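Alpha-galactosidase (Thermus thermophilus, PDB 6LCJ) probably hydrolyses alpha-galactosidic bonds, releasing galactose from the ends of oligosaccharides such as stachyose. Local coordinates at residues G49-W53 with D304-A310; A77-F81 with L311-E315; D110-V115 with G130-F134. All blocks are in the same frame, centred on the assembly; numbering follows the deposited sequence.

Interaction 1 (G49-W53 with D304-A310)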
loop_
_atom_site.group_PDB
_atom_site.type_symbol
_atom_site.label_atom_id
_atom_site.label_comp_id
_atom_site.label_asym_id
_atom_site.label_seq_id
_atom_site.Cartn_x
_atom_site.Cartn_y
_atom_site.Cartn_z
ATOM N N GLY E 49 -21.884 14.541 -22.397
ATOM C CA GLY E 49 -22.326 13.932 -21.155
ATOM C C GLY E 49 -23.710 13.305 -21.255
ATOM O O GLY E 49 -24.491 13.543 -22.183
ATOM N N TRP E 50 -24.021 12.497 -20.241
ATOM C CA TRP E 50 -25.187 11.619 -20.302
ATOM C C TRP E 50 -26.499 12.376 -20.146
ATOM O O TRP E 50 -27.454 12.125 -20.886
ATOM C CB TRP E 50 -25.087 10.563 -19.215
ATOM C CG TRP E 50 -26.169 9.528 -19.262
ATOM C CD1 TRP E 50 -26.687 8.922 -20.373
ATOM C CD2 TRP E 50 -26.849 8.966 -18.141
ATOM N NE1 TRP E 50 -27.648 8.015 -20.007
ATOM C CE2 TRP E 50 -27.763 8.015 -18.643
ATOM C CE3 TRP E 50 -26.761 9.159 -16.750
ATOM C CZ2 TRP E 50 -28.592 7.266 -17.810
ATOM C CZ3 TRP E 50 -27.576 8.415 -15.921
ATOM C CH2 TRP E 50 -28.483 7.476 -16.450
ATOM N N GLN E 51 -26.588 13.254 -19.150
ATOM C CA GLN E 51 -27.856 13.855 -18.773
ATOM C C GLN E 51 -27.748 15.385 -18.770
ATOM O O GLN E 51 -26.700 15.969 -19.069
ATOM C CB GLN E 51 -28.339 13.303 -17.414
ATOM C CG GLN E 51 -27.311 13.335 -16.304
ATOM C CD GLN E 51 -27.830 14.004 -15.042
ATOM O OE1 GLN E 51 -28.520 15.025 -15.114
ATOM N NE2 GLN E 51 -27.491 13.439 -13.876
ATOM N N SER E 52 -28.871 16.025 -18.434
ATOM C CA SER E 52 -29.000 17.486 -18.478
ATOM C C SER E 52 -27.817 18.199 -17.835
ATOM O O SER E 52 -27.196 19.067 -18.454
ATOM C CB SER E 52 -30.293 17.899 -17.779
ATOM O OG SER E 52 -31.419 17.518 -18.551
ATOM N N TRP E 53 -27.492 17.841 -16.589
ATOM C CA TRP E 53 -26.446 18.526 -15.837
ATOM C C TRP E 53 -25.047 18.129 -16.295
ATOM O O TRP E 53 -24.082 18.838 -15.981
ATOM C CB TRP E 53 -26.620 18.252 -14.330
ATOM C CG TRP E 53 -28.026 18.540 -13.853
ATOM C CD1 TRP E 53 -28.849 19.542 -14.294
ATOM C CD2 TRP E 53 -28.781 17.806 -12.881
ATOM N NE1 TRP E 53 -30.057 19.480 -13.655
ATOM C CE2 TRP E 53 -30.047 18.425 -12.782
ATOM C CE3 TRP E 53 -28.512 16.691 -12.078
ATOM C CZ2 TRP E 53 -31.047 17.960 -11.908
ATOM C CZ3 TRP E 53 -29.523 16.227 -11.206
ATOM C CH2 TRP E 53 -30.759 16.868 -11.130
ATOM N N ASP E 304 -38.108 15.973 -12.791
ATOM C CA ASP E 304 -36.727 16.250 -12.463
ATOM C C ASP E 304 -36.035 14.980 -11.997
ATOM O O ASP E 304 -36.687 13.996 -11.635
ATOM C CB ASP E 304 -36.638 17.318 -11.375
ATOM C CG ASP E 304 -35.365 18.153 -11.462
ATOM O OD1 ASP E 304 -34.389 17.764 -12.160
ATOM O OD2 ASP E 304 -35.358 19.215 -10.806
ATOM N N PHE E 305 -34.693 15.029 -12.005
ATOM C CA PHE E 305 -33.857 13.926 -11.551
ATOM C C PHE E 305 -34.196 12.646 -12.291
ATOM O O PHE E 305 -34.178 11.563 -11.708
ATOM C CB PHE E 305 -33.985 13.712 -10.039
ATOM C CG PHE E 305 -33.388 14.814 -9.220
ATOM C CD1 PHE E 305 -34.060 16.018 -9.054
ATOM C CD2 PHE E 305 -32.148 14.652 -8.621
ATOM C CE1 PHE E 305 -33.507 17.049 -8.299
ATOM C CE2 PHE E 305 -31.585 15.679 -7.861
ATOM C CZ PHE E 305 -32.268 16.878 -7.699
ATOM N N LEU E 306 -34.527 12.770 -13.574
ATOM C CA LEU E 306 -34.964 11.632 -14.362
ATOM C C LEU E 306 -33.837 10.652 -14.666
ATOM O O LEU E 306 -34.120 9.536 -15.118
ATOM C CB LEU E 306 -35.600 12.119 -15.665
ATOM C CG LEU E 306 -36.941 12.874 -15.587
ATOM C CD1 LEU E 306 -37.372 13.291 -16.988
ATOM C CD2 LEU E 306 -37.996 12.025 -14.941
ATOM N N TYR E 307 -32.572 11.035 -14.433
ATOM C CA TYR E 307 -31.490 10.056 -14.481
ATOM C C TYR E 307 -31.748 8.881 -13.526
ATOM O O TYR E 307 -31.263 7.767 -13.766
ATOM C CB TYR E 307 -30.147 10.728 -14.144
ATOM C CG TYR E 307 -30.004 11.019 -12.664
ATOM C CD1 TYR E 307 -29.485 10.072 -11.791
ATOM C CD2 TYR E 307 -30.421 12.227 -12.137
ATOM C CE1 TYR E 307 -29.388 10.323 -10.442
ATOM C CE2 TYR E 307 -30.321 12.483 -10.786
ATOM C CZ TYR E 307 -29.810 11.532 -9.948
ATOM O OH TYR E 307 -29.728 11.798 -8.611
ATOM N N ALA E 308 -32.472 9.110 -12.426
ATOM C CA ALA E 308 -32.702 8.023 -11.482
ATOM C C ALA E 308 -33.412 6.848 -12.140
ATOM O O ALA E 308 -33.176 5.693 -11.769
ATOM C CB ALA E 308 -33.492 8.522 -10.279
ATOM N N ALA E 309 -34.263 7.113 -13.130
ATOM C CA ALA E 309 -34.977 6.048 -13.815
ATOM C C ALA E 309 -34.107 5.281 -14.808
ATOM O O ALA E 309 -34.555 4.250 -15.337
ATOM C CB ALA E 309 -36.192 6.626 -14.537
ATOM N N ALA E 310 -32.889 5.752 -15.086
ATOM C CA ALA E 310 -32.038 5.142 -16.102
ATOM C C ALA E 310 -30.726 4.623 -15.528
ATOM O O ALA E 310 -29.835 4.237 -16.291
ATOM C CB ALA E 310 -31.767 6.128 -17.241
#
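W53 meets F305 and Y307 where a loop between strands 44-48 and 56-59 reaches the TIM barrel. The segment 304-310 follows barrel strand 298-303, on the C-terminal side of the strands, where enzymes of this fold keep their active site. From CB, the W53 side chain turns with CG anti to the carbonyl carbon (chi1 -51°). Q51 OE1, a weak acceptor from W53 N, lies 3.2 Å over one face of the indole, nearer its border than its centre. Further out, CZ3 lies 3.9 Å from Y307 CE2. CZ2 comes to 3.4 Å from D304 OD1. The leading atom, CH2, stands 3.5 Å above the centre of the F305 ring. This is a T-shaped stack, with planes at 78° and W53 supplying the edge. Replacing F305 by an alanine would remove the face that receives CH2; it would probably open a gap at the tip of the indole and let W53 shift. Y307 is also flanked by the Q51 amide, turned only 16° from the ring plane. Its hydroxyl bonds to A264 O. At the other end of the contact W50 bonds through NE1 to E317, and its CZ2 edge presses on A310 CB at 3.4 Å.

Interaction 2 (A77-F81 with L311-E315)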
loop_
_atom_site.group_PDB
_atom_site.type_symbol
_atom_site.label_atom_id
_atom_site.label_comp_id
_atom_site.label_asym_id
_atom_site.label_seq_id
_atom_site.Cartn_x
_atom_site.Cartn_y
_atom_site.Cartn_z
ATOM N N ALA E 77 -24.266 13.316 -11.456
ATOM C CA ALA E 77 -23.447 14.148 -12.325
ATOM C C ALA E 77 -23.417 13.644 -13.766
ATOM O O ALA E 77 -23.467 14.448 -14.705
ATOM C CB ALA E 77 -22.014 14.233 -11.781
ATOM N N ASP E 78 -23.358 12.330 -13.968
ATOM C CA ASP E 78 -23.199 11.783 -15.309
ATOM C C ASP E 78 -23.503 10.288 -15.251
ATOM O O ASP E 78 -23.809 9.733 -14.192
ATOM C CB ASP E 78 -21.781 12.064 -15.832
ATOM C CG ASP E 78 -21.720 12.263 -17.346
ATOM O OD1 ASP E 78 -22.491 11.608 -18.087
ATOM O OD2 ASP E 78 -20.865 13.065 -17.799
ATOM N N ASP E 79 -23.435 9.648 -16.408
ATOM C CA ASP E 79 -23.343 8.200 -16.497
ATOM C C ASP E 79 -22.160 7.731 -15.651
ATOM O O ASP E 79 -21.013 8.094 -15.957
ATOM C CB ASP E 79 -23.167 7.807 -17.969
ATOM C CG ASP E 79 -23.141 6.302 -18.210
ATOM O OD1 ASP E 79 -22.775 5.509 -17.306
ATOM O OD2 ASP E 79 -23.464 5.919 -19.354
ATOM N N PRO E 80 -22.384 6.939 -14.593
ATOM C CA PRO E 80 -21.262 6.546 -13.718
ATOM C C PRO E 80 -20.102 5.901 -14.451
ATOM O O PRO E 80 -18.948 6.110 -14.056
ATOM C CB PRO E 80 -21.917 5.579 -12.726
ATOM C CG PRO E 80 -23.353 6.000 -12.689
ATOM C CD PRO E 80 -23.678 6.426 -14.103
ATOM N N PHE E 81 -20.362 5.153 -15.524
ATOM C CA PHE E 81 -19.268 4.597 -16.318
ATOM C C PHE E 81 -18.361 5.701 -16.847
ATOM O O PHE E 81 -17.134 5.628 -16.714
ATOM C CB PHE E 81 -19.824 3.764 -17.471
ATOM C CG PHE E 81 -18.763 3.202 -18.373
ATOM C CD1 PHE E 81 -18.267 3.949 -19.438
ATOM C CD2 PHE E 81 -18.260 1.923 -18.165
ATOM C CE1 PHE E 81 -17.278 3.446 -20.272
ATOM C CE2 PHE E 81 -17.279 1.406 -18.997
ATOM C CZ PHE E 81 -16.785 2.175 -20.052
ATOM N N LEU E 311 -30.583 4.577 -14.215
ATOM C CA LEU E 311 -29.377 3.998 -13.653
ATOM C C LEU E 311 -29.253 2.531 -14.080
ATOM O O LEU E 311 -30.258 1.842 -14.293
ATOM C CB LEU E 311 -29.388 4.145 -12.132
ATOM C CG LEU E 311 -29.140 5.620 -11.763
ATOM C CD1 LEU E 311 -29.529 5.930 -10.320
ATOM C CD2 LEU E 311 -27.688 6.063 -12.056
ATOM N N PRO E 312 -28.024 2.024 -14.243
ATOM C CA PRO E 312 -26.737 2.652 -13.936
ATOM C C PRO E 312 -26.093 3.391 -15.092
ATOM O O PRO E 312 -24.889 3.566 -15.077
ATOM C CB PRO E 312 -25.864 1.450 -13.538
ATOM C CG PRO E 312 -26.488 0.252 -14.242
ATOM C CD PRO E 312 -27.828 0.680 -14.818
ATOM N N GLY E 313 -26.858 3.825 -16.080
ATOM C CA GLY E 313 -26.261 4.546 -17.182
ATOM C C GLY E 313 -26.816 4.066 -18.494
ATOM O O GLY E 313 -28.008 3.739 -18.572
ATOM N N ALA E 314 -25.961 3.990 -19.523
ATOM C CA ALA E 314 -26.409 3.562 -20.847
ATOM C C ALA E 314 -27.220 2.274 -20.784
ATOM O O ALA E 314 -28.161 2.098 -21.568
ATOM C CB ALA E 314 -25.209 3.378 -21.781
ATOM N N GLU E 315 -26.890 1.381 -19.842
ATOM C CA GLU E 315 -27.580 0.102 -19.702
ATOM C C GLU E 315 -29.037 0.263 -19.280
ATOM O O GLU E 315 -29.843 -0.644 -19.522
ATOM C CB GLU E 315 -26.858 -0.781 -18.685
ATOM C CG GLU E 315 -25.463 -1.188 -19.085
ATOM C CD GLU E 315 -24.394 -0.087 -18.875
ATOM O OE1 GLU E 315 -24.714 1.000 -18.317
ATOM O OE2 GLU E 315 -23.224 -0.324 -19.282
#
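The N-cap of the short, weakly bonded helix 80-84 makes this contact: D79 caps its own helix and also binds A314, in the TIM-barrel loop that leads from strand 298-303 to helix 317-331. The carboxylate divides its work. OD1 accepts from F81 N at 3.0 Å, which is the capping bond. OD2 accepts from A314 N at 3.2 Å, and this donor sits well above the carboxylate plane, 52° out of it. OD2 also forms a salt bridge with R114, a residue of strand 113-117. With CG anti to the backbone N (chi1 -177°), the carboxylate is directed at the 311-315 loop. G313 lies over the same face of the carboxylate, with CA 3.6 Å from D79 OD1. A CB on G313 would collide with that oxygen and press on the preceding carbonyl O, so the backbone turn suits glycine. E315 OE1 lies 5.0 Å from D79 OD1, and R114 also pairs with E315, so one guanidinium probably offsets both negative charges. The P80 ring makes the remaining contacts. It meets L311 loosely, CG to CD2 at 4.4 Å. Its CD comes much closer to the backbone, 3.3 Å from P312 O.

Interaction 3 (D110-V115 with G130-F134)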
loop_
_atom_site.group_PDB
_atom_site.type_symbol
_atom_site.label_atom_id
_atom_site.label_comp_id
_atom_site.label_asym_id
_atom_site.label_seq_id
_atom_site.Cartn_x
_atom_site.Cartn_y
_atom_site.Cartn_z
ATOM N N ASP E 110 -29.894 4.633 -31.882
ATOM C CA ASP E 110 -30.682 3.867 -30.924
ATOM C C ASP E 110 -30.199 4.153 -29.500
ATOM O O ASP E 110 -29.209 4.857 -29.276
ATOM C CB ASP E 110 -30.595 2.357 -31.204
ATOM C CG ASP E 110 -31.145 1.977 -32.568
ATOM O OD1 ASP E 110 -32.356 2.198 -32.820
ATOM O OD2 ASP E 110 -30.369 1.441 -33.392
ATOM N N LEU E 111 -30.880 3.533 -28.539
ATOM C CA LEU E 111 -30.618 3.702 -27.115
ATOM C C LEU E 111 -29.367 2.962 -26.656
ATOM O O LEU E 111 -29.008 1.909 -27.189
ATOM C CB LEU E 111 -31.790 3.163 -26.292
ATOM C CG LEU E 111 -33.162 3.791 -26.447
ATOM C CD1 LEU E 111 -34.239 2.810 -25.992
ATOM C CD2 LEU E 111 -33.225 5.084 -25.648
ATOM N N GLY E 112 -28.737 3.495 -25.614
ATOM C CA GLY E 112 -27.787 2.722 -24.836
ATOM C C GLY E 112 -26.374 2.688 -25.362
ATOM O O GLY E 112 -25.655 1.725 -25.096
ATOM N N ALA E 113 -25.946 3.715 -26.094
ATOM C CA ALA E 113 -24.626 3.748 -26.700
ATOM C C ALA E 113 -23.700 4.738 -25.993
ATOM O O ALA E 113 -24.138 5.742 -25.421
ATOM C CB ALA E 113 -24.723 4.100 -28.183
ATOM N N ARG E 114 -22.406 4.431 -26.033
ATOM C CA ARG E 114 -21.353 5.334 -25.601
ATOM C C ARG E 114 -20.322 5.443 -26.715
ATOM O O ARG E 114 -20.240 4.580 -27.589
ATOM C CB ARG E 114 -20.699 4.847 -24.319
ATOM C CG ARG E 114 -21.636 4.751 -23.134
ATOM C CD ARG E 114 -20.851 4.258 -21.969
ATOM N NE ARG E 114 -21.611 4.054 -20.746
ATOM C CZ ARG E 114 -22.004 2.866 -20.296
ATOM N NH1 ARG E 114 -21.754 1.757 -20.991
ATOM N NH2 ARG E 114 -22.667 2.792 -19.155
ATOM N N VAL E 115 -19.538 6.520 -26.699
ATOM C CA VAL E 115 -18.559 6.768 -27.756
ATOM C C VAL E 115 -17.234 7.168 -27.127
ATOM O O VAL E 115 -17.174 8.125 -26.347
ATOM C CB VAL E 115 -19.027 7.840 -28.755
ATOM C CG1 VAL E 115 -17.917 8.144 -29.742
ATOM C CG2 VAL E 115 -20.269 7.359 -29.486
ATOM N N GLY E 130 -27.209 -4.274 -30.090
ATOM C CA GLY E 130 -26.600 -3.435 -31.117
ATOM C C GLY E 130 -27.488 -2.344 -31.679
ATOM O O GLY E 130 -28.560 -2.056 -31.136
ATOM N N GLY E 131 -27.063 -1.717 -32.766
ATOM C CA GLY E 131 -27.879 -0.666 -33.334
ATOM C C GLY E 131 -27.156 0.042 -34.453
ATOM O O GLY E 131 -26.067 -0.357 -34.881
ATOM N N ALA E 132 -27.795 1.111 -34.920
ATOM C CA ALA E 132 -27.323 1.890 -36.048
ATOM C C ALA E 132 -26.562 3.117 -35.564
ATOM O O ALA E 132 -26.598 3.485 -34.384
ATOM C CB ALA E 132 -28.493 2.315 -36.943
ATOM N N TRP E 133 -25.898 3.773 -36.518
ATOM C CA TRP E 133 -25.024 4.899 -36.249
ATOM C C TRP E 133 -25.107 5.865 -37.409
ATOM O O TRP E 133 -25.262 5.458 -38.559
ATOM C CB TRP E 133 -23.558 4.486 -36.089
ATOM C CG TRP E 133 -23.296 3.526 -34.998
ATOM C CD1 TRP E 133 -23.347 2.166 -35.079
ATOM C CD2 TRP E 133 -22.925 3.841 -33.648
ATOM N NE1 TRP E 133 -23.031 1.616 -33.863
ATOM C CE2 TRP E 133 -22.766 2.624 -32.968
ATOM C CE3 TRP E 133 -22.711 5.033 -32.954
ATOM C CZ2 TRP E 133 -22.402 2.561 -31.619
ATOM C CZ3 TRP E 133 -22.355 4.968 -31.609
ATOM C CH2 TRP E 133 -22.212 3.742 -30.960
ATOM N N PHE E 134 -24.983 7.146 -37.100
ATOM C CA PHE E 134 -24.799 8.170 -38.108
ATOM C C PHE E 134 -23.331 8.543 -38.100
ATOM O O PHE E 134 -22.756 8.754 -37.026
ATOM C CB PHE E 134 -25.667 9.397 -37.835
ATOM C CG PHE E 134 -25.530 10.460 -38.880
ATOM C CD1 PHE E 134 -25.816 10.174 -40.206
ATOM C CD2 PHE E 134 -25.097 11.727 -38.549
ATOM C CE1 PHE E 134 -25.684 11.136 -41.186
ATOM C CE2 PHE E 134 -24.952 12.699 -39.521
ATOM C CZ PHE E 134 -25.254 12.400 -40.852
#
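D110 reaches A132, and W133 packs on A113 and V115, between the two antiparallel sheets of the N-terminal beta-sandwich. Strand 113-115 belongs to one sheet and strand 132-134 to the other. Their axes pass 10.6 Å apart at an angle of 41°, so side chains, not backbone bonds, join them here.

The polar part lies at the exposed end. D110 OD2 accepts from A132 N at 3.0 Å. The bond is fairly straight, 164° at the hydrogen, and the N-H approaches OD2 almost head-on, in line with the CG-OD2 bond. The first torsion of D110 (chi1 -62°) puts CG anti to the carbonyl carbon and sends the carboxylate across to the start of strand 132-137. OD2 also lies 3.3 Å from G131 CA. A CB on G131 would run into this oxygen, so the glycine lets the carboxylate come close. Y126, through its hydroxyl, bonds both D110 N and A132 O and links the two segments a second time.

The apolar part is buried between the sheets. The six-membered end of the W133 indole points at strand 113-117. CH2 touches A113 CB at 3.8 Å, and CZ3 touches V115 CG2 at 3.8 Å. The V115 and W133 side chains run alongside each other, pointing opposite ways. The Y126 ring also meets the indole, whose NE1 is satisfied by G31 O.

One backbone atom joins the packing. The R114 side chain leaves W133 for the other face of the strand, while the R114 carbonyl O approaches the edge of the indole, 4.0 Å from W133 CH2.

How the interactions relate
From the N terminus, segment 49-53 comes first; its contact with 304-310, interaction 1, closes a span of 250 residues. Next comes 77-81, which interaction 2 closes onto 311-315. These two loops cross: 77-81 starts inside the first loop and 311-315 lies beyond its end. Interaction 3 closes a short loop of its own, 110-115 to 130-134, and lies within both larger ones. Interactions 1 and 2 bring the N-terminal beta domain onto one loop of the TIM barrel, and W50 N probably bonds D78 OD1 between them. Interaction 3 joins the two sheets of that domain. R114 reaches from interaction 3 to interaction 2, while interactions 1 and 3 do not touch.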